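Local coordinates for Lmo2812 protein (Listeria monocytogenes EGD-e, PDB 5ZQA) that is a penicillin-binding protein of the peptidase S11 family that probably trims cell-wall peptidoglycan as a serine-type D-Ala-D-Ala carboxypeptidase, at residues A[228-231]-A[232-235]; A[104-107]-A[108-111]; A[178-181]-A[182-185]. One frame throughout, in Å; residues are numbered along the deposited sequence.

Interaction 1: residues A[228-231]-A[232-235]; sequences GFTD and EAGY
The offset aromatic stack of F229 and Y235 is a local contact across the tight turn that joins strand 222-230 to strand 236-243, at the edge of the five-stranded antiparallel sheet of this penicillin-binding protein. The two rings lie side by side and point the same way, their planes 16° apart and their centroids separated by 4.1 Å. CD1 of F229 sits above the centre of the Y235 ring, whereas CZ of Y235 lies nearer the rim of the F229 ring; the closest approach is 3.4 Å, between F229 CE1 and Y235 CZ. The slip continues to the hydroxyl end, where Y235 OH is 3.6 Å from F229 CZ. With its CG anti to the backbone N (chi1 166°), F229 brings its ring alongside that of Y235.

T230 organises the other end of the turn. Its OG1 accepts a fairly straight bond of 2.9 Å from A233 N (159° at the hydrogen), and its carbonyl O receives a weak, bent one from G234 N at 2.8 Å. On the backbone of the stacked residues, F229 CA makes a nearly linear CH...O contact of 3.4 Å with G234 O. G234 itself has a positive phi where the chain swings back toward Y235.

On the incoming strand, G228 is close to S62, the predicted acyl-ester nucleophile, and its backbone is hydrogen-bonded to C236 of strand 236-243. On the outgoing side, Y235 bonds through its backbone to A255 and rests its side chain on A258 and R261 of helix 258-272.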
loop_
_atom_site.group_PDB
_atom_site.type_symbol
_atom_site.label_atom_id
_atom_site.label_comp_id
_atom_site.label_asym_id
_atom_site.label_seq_id
_atom_site.Cartn_x
_atom_site.Cartn_y
_atom_site.Cartn_z
ATOM N N GLY A 228 -4.989 -2.293 -4.088
ATOM C CA GLY A 228 -5.171 -3.678 -3.676
ATOM C C GLY A 228 -6.350 -4.273 -4.418
ATOM O O GLY A 228 -7.263 -3.540 -4.808
ATOM N N PHE A 229 -6.330 -5.585 -4.635
ATOM C CA PHE A 229 -7.496 -6.279 -5.170
ATOM C C PHE A 229 -7.495 -7.766 -4.878
ATOM O O PHE A 229 -6.526 -8.453 -5.185
ATOM C CB PHE A 229 -7.623 -6.124 -6.684
ATOM C CG PHE A 229 -8.608 -7.094 -7.276
ATOM C CD1 PHE A 229 -9.962 -6.946 -7.024
ATOM C CD2 PHE A 229 -8.180 -8.183 -8.016
ATOM C CE1 PHE A 229 -10.878 -7.846 -7.535
ATOM C CE2 PHE A 229 -9.090 -9.084 -8.531
ATOM C CZ PHE A 229 -10.438 -8.915 -8.289
ATOM N N THR A 230 -8.590 -8.234 -4.283
ATOM C CA THR A 230 -9.017 -9.635 -4.327
ATOM C C THR A 230 -10.533 -9.651 -4.475
ATOM O O THR A 230 -11.183 -8.628 -4.301
ATOM C CB THR A 230 -8.661 -10.425 -3.062
ATOM O OG1 THR A 230 -9.323 -9.837 -1.936
ATOM C CG2 THR A 230 -7.164 -10.457 -2.829
ATOM N N ASP A 231 -11.105 -10.813 -4.770
ATOM C CA ASP A 231 -12.560 -10.910 -4.829
ATOM C C ASP A 231 -13.189 -10.468 -3.506
ATOM O O ASP A 231 -14.176 -9.739 -3.494
ATOM C CB ASP A 231 -12.992 -12.338 -5.176
ATOM C CG ASP A 231 -12.694 -12.699 -6.618
ATOM O OD1 ASP A 231 -12.760 -11.802 -7.487
ATOM O OD2 ASP A 231 -12.390 -13.882 -6.889
ATOM N N GLU A 232 -12.577 -10.886 -2.402
ATOM C CA GLU A 232 -13.070 -10.605 -1.056
ATOM C C GLU A 232 -12.905 -9.132 -0.661
ATOM O O GLU A 232 -13.814 -8.536 -0.081
ATOM C CB GLU A 232 -12.351 -11.502 -0.041
ATOM C CG GLU A 232 -12.434 -13.006 -0.330
ATOM C CD GLU A 232 -11.475 -13.473 -1.428
ATOM O OE1 GLU A 232 -10.288 -13.085 -1.413
ATOM O OE2 GLU A 232 -11.916 -14.240 -2.312
ATOM N N ALA A 233 -11.749 -8.552 -0.975
ATOM C CA ALA A 233 -11.465 -7.164 -0.609
ATOM C C ALA A 233 -12.058 -6.163 -1.591
ATOM O O ALA A 233 -12.144 -4.971 -1.292
ATOM C CB ALA A 233 -9.944 -6.941 -0.515
ATOM N N GLY A 234 -12.445 -6.644 -2.765
ATOM C CA GLY A 234 -12.819 -5.767 -3.859
ATOM C C GLY A 234 -11.649 -4.904 -4.300
ATOM O O GLY A 234 -10.487 -5.165 -3.946
ATOM N N TYR A 235 -11.943 -3.868 -5.077
ATOM C CA TYR A 235 -10.896 -2.996 -5.599
ATOM C C TYR A 235 -10.613 -1.860 -4.626
ATOM O O TYR A 235 -11.509 -1.103 -4.257
ATOM C CB TYR A 235 -11.299 -2.456 -6.981
ATOM C CG TYR A 235 -11.278 -3.535 -8.043
ATOM C CD1 TYR A 235 -12.402 -4.318 -8.286
ATOM C CD2 TYR A 235 -10.126 -3.783 -8.780
ATOM C CE1 TYR A 235 -12.380 -5.319 -9.250
ATOM C CE2 TYR A 235 -10.094 -4.777 -9.744
ATOM C CZ TYR A 235 -11.226 -5.537 -9.974
ATOM O OH TYR A 235 -11.209 -6.531 -10.933
#

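Interaction 2: residues A[104-107]-A[108-111]; sequences TQKR and TWSV
W109 turns its indole edge back onto the connection from which its own strand emerges, a local contact between the end of helix 100-104 and strand 108-110. The helix is left through an ST turn: T104 OG1 accepts from K106 N at 3.3 Å, and Q105 between them has positive phi. The same T104 hydroxyl is also hydrogen-bonded to L100 O.

From CB, the W109 side chain sets out with CG beside the backbone N and anti to the carbonyl carbon (chi1 -63°), which swings the indole toward residues 104-107. CD1 is the first ring atom to meet them, 3.7 Å from R107 O, near the ring plane. Next comes NE1, which donates a 2.9 Å bond to K106 O; the carbonyl oxygen lies close to the indole plane, but the nitrogen stands well above the carbonyl plane, 63° out of it. CE2 passes K106 CB at 4.0 Å. Farther round the six-membered ring, CH2 reaches T104 CG2.

This single bond satisfies the indole N-H while the benzo edge packs against the threonine. Around it, K205 makes a cation-pi contact with W109, L89 and T203 touch its side chain, and backbone pairing with L87 joins strand 108-110 to strand 86-88. The indole's closest approach to T104 is at CZ2, which stands 3.4 Å from OG1.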
loop_
_atom_site.group_PDB
_atom_site.type_symbol
_atom_site.label_atom_id
_atom_site.label_comp_id
_atom_site.label_asym_id
_atom_site.label_seq_id
_atom_site.Cartn_x
_atom_site.Cartn_y
_atom_site.Cartn_z
ATOM N N THR A 104 8.921 -12.043 -15.539
ATOM C CA THR A 104 10.336 -11.842 -15.880
ATOM C C THR A 104 11.117 -13.141 -15.995
ATOM O O THR A 104 12.128 -13.198 -16.708
ATOM C CB THR A 104 11.068 -10.948 -14.835
ATOM O OG1 THR A 104 11.061 -11.601 -13.559
ATOM C CG2 THR A 104 10.400 -9.585 -14.723
ATOM N N GLN A 105 10.663 -14.171 -15.285
ATOM C CA GLN A 105 11.389 -15.436 -15.156
ATOM C C GLN A 105 12.820 -15.252 -14.626
ATOM O O GLN A 105 13.718 -16.038 -14.930
ATOM C CB GLN A 105 11.405 -16.177 -16.502
ATOM C CG GLN A 105 10.006 -16.444 -17.053
ATOM C CD GLN A 105 9.243 -17.444 -16.211
ATOM O OE1 GLN A 105 8.138 -17.166 -15.743
ATOM N NE2 GLN A 105 9.827 -18.620 -16.019
ATOM N N LYS A 106 13.021 -14.209 -13.823
ATOM C CA LYS A 106 14.290 -14.001 -13.131
ATOM C C LYS A 106 14.073 -14.207 -11.638
ATOM O O LYS A 106 13.146 -13.642 -11.049
ATOM C CB LYS A 106 14.850 -12.601 -13.400
ATOM C CG LYS A 106 15.163 -12.332 -14.864
ATOM C CD LYS A 106 16.285 -13.223 -15.352
ATOM C CE LYS A 106 17.506 -12.415 -15.743
ATOM N NZ LYS A 106 18.603 -13.301 -16.233
ATOM N N ARG A 107 14.928 -15.024 -11.030
ATOM C CA ARG A 107 14.764 -15.396 -9.631
ATOM C C ARG A 107 15.397 -14.394 -8.671
ATOM O O ARG A 107 14.868 -14.147 -7.586
ATOM C CB ARG A 107 15.363 -16.790 -9.401
ATOM C CG ARG A 107 15.297 -17.291 -7.974
ATOM C CD ARG A 107 13.867 -17.536 -7.549
ATOM N NE ARG A 107 13.230 -18.565 -8.371
ATOM C CZ ARG A 107 11.914 -18.741 -8.462
ATOM N NH1 ARG A 107 11.081 -17.950 -7.793
ATOM N NH2 ARG A 107 11.427 -19.706 -9.233
ATOM N N THR A 108 16.521 -13.810 -9.073
ATOM C CA THR A 108 17.362 -13.059 -8.141
ATOM C C THR A 108 17.370 -11.562 -8.437
ATOM O O THR A 108 17.691 -11.156 -9.546
ATOM C CB THR A 108 18.797 -13.605 -8.182
ATOM O OG1 THR A 108 18.770 -15.006 -7.893
ATOM C CG2 THR A 108 19.701 -12.890 -7.168
ATOM N N TRP A 109 17.019 -10.759 -7.435
ATOM C CA TRP A 109 16.852 -9.307 -7.586
ATOM C C TRP A 109 17.446 -8.562 -6.414
ATOM O O TRP A 109 17.500 -9.089 -5.307
ATOM C CB TRP A 109 15.369 -8.929 -7.672
ATOM C CG TRP A 109 14.665 -9.501 -8.856
ATOM C CD1 TRP A 109 14.211 -10.781 -9.007
ATOM C CD2 TRP A 109 14.337 -8.812 -10.064
ATOM N NE1 TRP A 109 13.622 -10.932 -10.240
ATOM C CE2 TRP A 109 13.693 -9.738 -10.914
ATOM C CE3 TRP A 109 14.535 -7.502 -10.522
ATOM C CZ2 TRP A 109 13.229 -9.393 -12.179
ATOM C CZ3 TRP A 109 14.078 -7.165 -11.776
ATOM C CH2 TRP A 109 13.429 -8.108 -12.592
ATOM N N SER A 110 17.835 -7.312 -6.646
ATOM C CA SER A 110 18.277 -6.454 -5.557
ATOM C C SER A 110 17.100 -6.063 -4.675
ATOM O O SER A 110 15.951 -6.038 -5.120
ATOM C CB SER A 110 18.960 -5.194 -6.090
ATOM O OG SER A 110 18.023 -4.346 -6.725
ATOM N N VAL A 111 17.392 -5.779 -3.411
ATOM C CA VAL A 111 16.389 -5.267 -2.484
ATOM C C VAL A 111 15.698 -4.027 -3.049
ATOM O O VAL A 111 14.474 -3.889 -2.943
ATOM C CB VAL A 111 17.029 -4.961 -1.109
ATOM C CG1 VAL A 111 16.115 -4.110 -0.249
ATOM C CG2 VAL A 111 17.405 -6.281 -0.413
#

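Interaction 3: residues A[178-181]-A[182-185]; sequences LFLL and SSKL
L178 O is gripped twice by a single residue, S182: once by the backbone N and once by the hydroxyl OG, each at 2.9 Å. The setting is a regular turn of helix 175-188, where the main-chain bond is the ordinary i to i+4 link and the serine adds a second link over the same span. The two donors reach the oxygen from opposite faces of its carbonyl plane, and the hydroxyl is tilted 31° from that plane. A chi1 of -61° places OG beside the backbone N and anti to the carbonyl carbon, folding the hydroxyl back along the helix toward L178.

S183 does something different with the same chemistry. Its OG sits between the backbone N and the carbonyl carbon (chi1 68°), close to two carbonyls of the preceding turn: L180 O at 2.9 Å and F179 O at 3.1 Å. Its one proton can serve either. F179 O in any case receives S183 N at 2.8 Å, while L180 O and L181 O take K184 N and L185 N in turn.

Within 178-185 the buried residues are L178, L181, L185 and S182. L178 packs on I238, I251 and L253 of the sheet, L181 and L185 meet helix 65-77, which follows the predicted nucleophile, and S182 touches L66, I238 and I249. Folding its OG onto L178 O therefore gives this buried hydroxyl a partner within its own helix. F179 also faces the sheet, stacking on Y41 of strand 37-42, and its CE1 comes to 4.1 Å from S183 CB.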
loop_
_atom_site.group_PDB
_atom_site.type_symbol
_atom_site.label_atom_id
_atom_site.label_comp_id
_atom_site.label_asym_id
_atom_site.label_seq_id
_atom_site.Cartn_x
_atom_site.Cartn_y
_atom_site.Cartn_z
ATOM N N LEU A 178 -5.725 2.684 8.346
ATOM C CA LEU A 178 -4.964 2.814 7.108
ATOM C C LEU A 178 -4.475 4.257 6.904
ATOM O O LEU A 178 -3.367 4.469 6.402
ATOM C CB LEU A 178 -5.802 2.331 5.916
ATOM C CG LEU A 178 -6.036 0.821 5.891
ATOM C CD1 LEU A 178 -7.074 0.495 4.845
ATOM C CD2 LEU A 178 -4.735 0.058 5.634
ATOM N N PHE A 179 -5.278 5.241 7.306
ATOM C CA PHE A 179 -4.815 6.623 7.291
ATOM C C PHE A 179 -3.579 6.801 8.172
ATOM O O PHE A 179 -2.616 7.440 7.767
ATOM C CB PHE A 179 -5.927 7.576 7.752
ATOM C CG PHE A 179 -5.430 8.955 8.101
ATOM C CD1 PHE A 179 -4.762 9.725 7.154
ATOM C CD2 PHE A 179 -5.619 9.470 9.365
ATOM C CE1 PHE A 179 -4.289 10.983 7.461
ATOM C CE2 PHE A 179 -5.149 10.747 9.686
ATOM C CZ PHE A 179 -4.485 11.500 8.728
ATOM N N LEU A 180 -3.618 6.229 9.374
ATOM C CA LEU A 180 -2.504 6.350 10.308
ATOM C C LEU A 180 -1.247 5.698 9.745
ATOM O O LEU A 180 -0.164 6.282 9.805
ATOM C CB LEU A 180 -2.868 5.720 11.654
ATOM C CG LEU A 180 -1.799 5.837 12.743
ATOM C CD1 LEU A 180 -1.274 7.267 12.872
ATOM C CD2 LEU A 180 -2.372 5.372 14.056
ATOM N N LEU A 181 -1.385 4.490 9.207
ATOM C CA LEU A 181 -0.230 3.809 8.629
ATOM C C LEU A 181 0.365 4.611 7.479
ATOM O O LEU A 181 1.580 4.798 7.398
ATOM C CB LEU A 181 -0.623 2.419 8.147
ATOM C CG LEU A 181 0.432 1.669 7.346
ATOM C CD1 LEU A 181 1.729 1.520 8.129
ATOM C CD2 LEU A 181 -0.121 0.323 6.895
ATOM N N SER A 182 -0.500 5.090 6.596
ATOM C CA SER A 182 -0.045 5.821 5.421
ATOM C C SER A 182 0.611 7.142 5.816
ATOM O O SER A 182 1.635 7.519 5.257
ATOM C CB SER A 182 -1.220 6.069 4.466
ATOM O OG SER A 182 -1.766 4.832 4.026
ATOM N N SER A 183 0.012 7.840 6.776
ATOM C CA SER A 183 0.555 9.116 7.239
ATOM C C SER A 183 1.920 8.912 7.902
ATOM O O SER A 183 2.861 9.667 7.641
ATOM C CB SER A 183 -0.436 9.794 8.195
ATOM O OG SER A 183 -0.554 9.082 9.408
ATOM N N LYS A 184 2.041 7.881 8.735
ATOM C CA LYS A 184 3.305 7.588 9.403
ATOM C C LYS A 184 4.379 7.191 8.394
ATOM O O LYS A 184 5.539 7.580 8.519
ATOM C CB LYS A 184 3.119 6.475 10.439
ATOM C CG LYS A 184 4.331 6.240 11.317
ATOM C CD LYS A 184 4.499 7.326 12.361
ATOM C CE LYS A 184 3.352 7.333 13.360
ATOM N NZ LYS A 184 3.663 8.246 14.492
ATOM N N LEU A 185 3.989 6.406 7.394
ATOM C CA LEU A 185 4.930 6.005 6.354
ATOM C C LEU A 185 5.458 7.227 5.599
ATOM O O LEU A 185 6.669 7.378 5.402
ATOM C CB LEU A 185 4.266 5.012 5.388
ATOM C CG LEU A 185 5.045 4.645 4.125
ATOM C CD1 LEU A 185 6.354 3.958 4.455
ATOM C CD2 LEU A 185 4.186 3.753 3.219
#

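The three contacts come in series along the chain, interaction 2 first, then interaction 3, then interaction 1, and none touches another. Interactions 1 and 3 belong to the region of the five-stranded sheet: 228-235 forms the turn between two of its strands, and helix 175-188 packs on the sheet. Their centres are about 20 Å apart, and they approach the predicted catalytic centre from different parts of the fold, the turn through G228 and the helix more distantly through S182. Interaction 2 lies apart, in the connection leading to a two-stranded sheet, its centre about 29 Å from that of interaction 3 and on the opposite side of the chain's centre, away from the annotated sites.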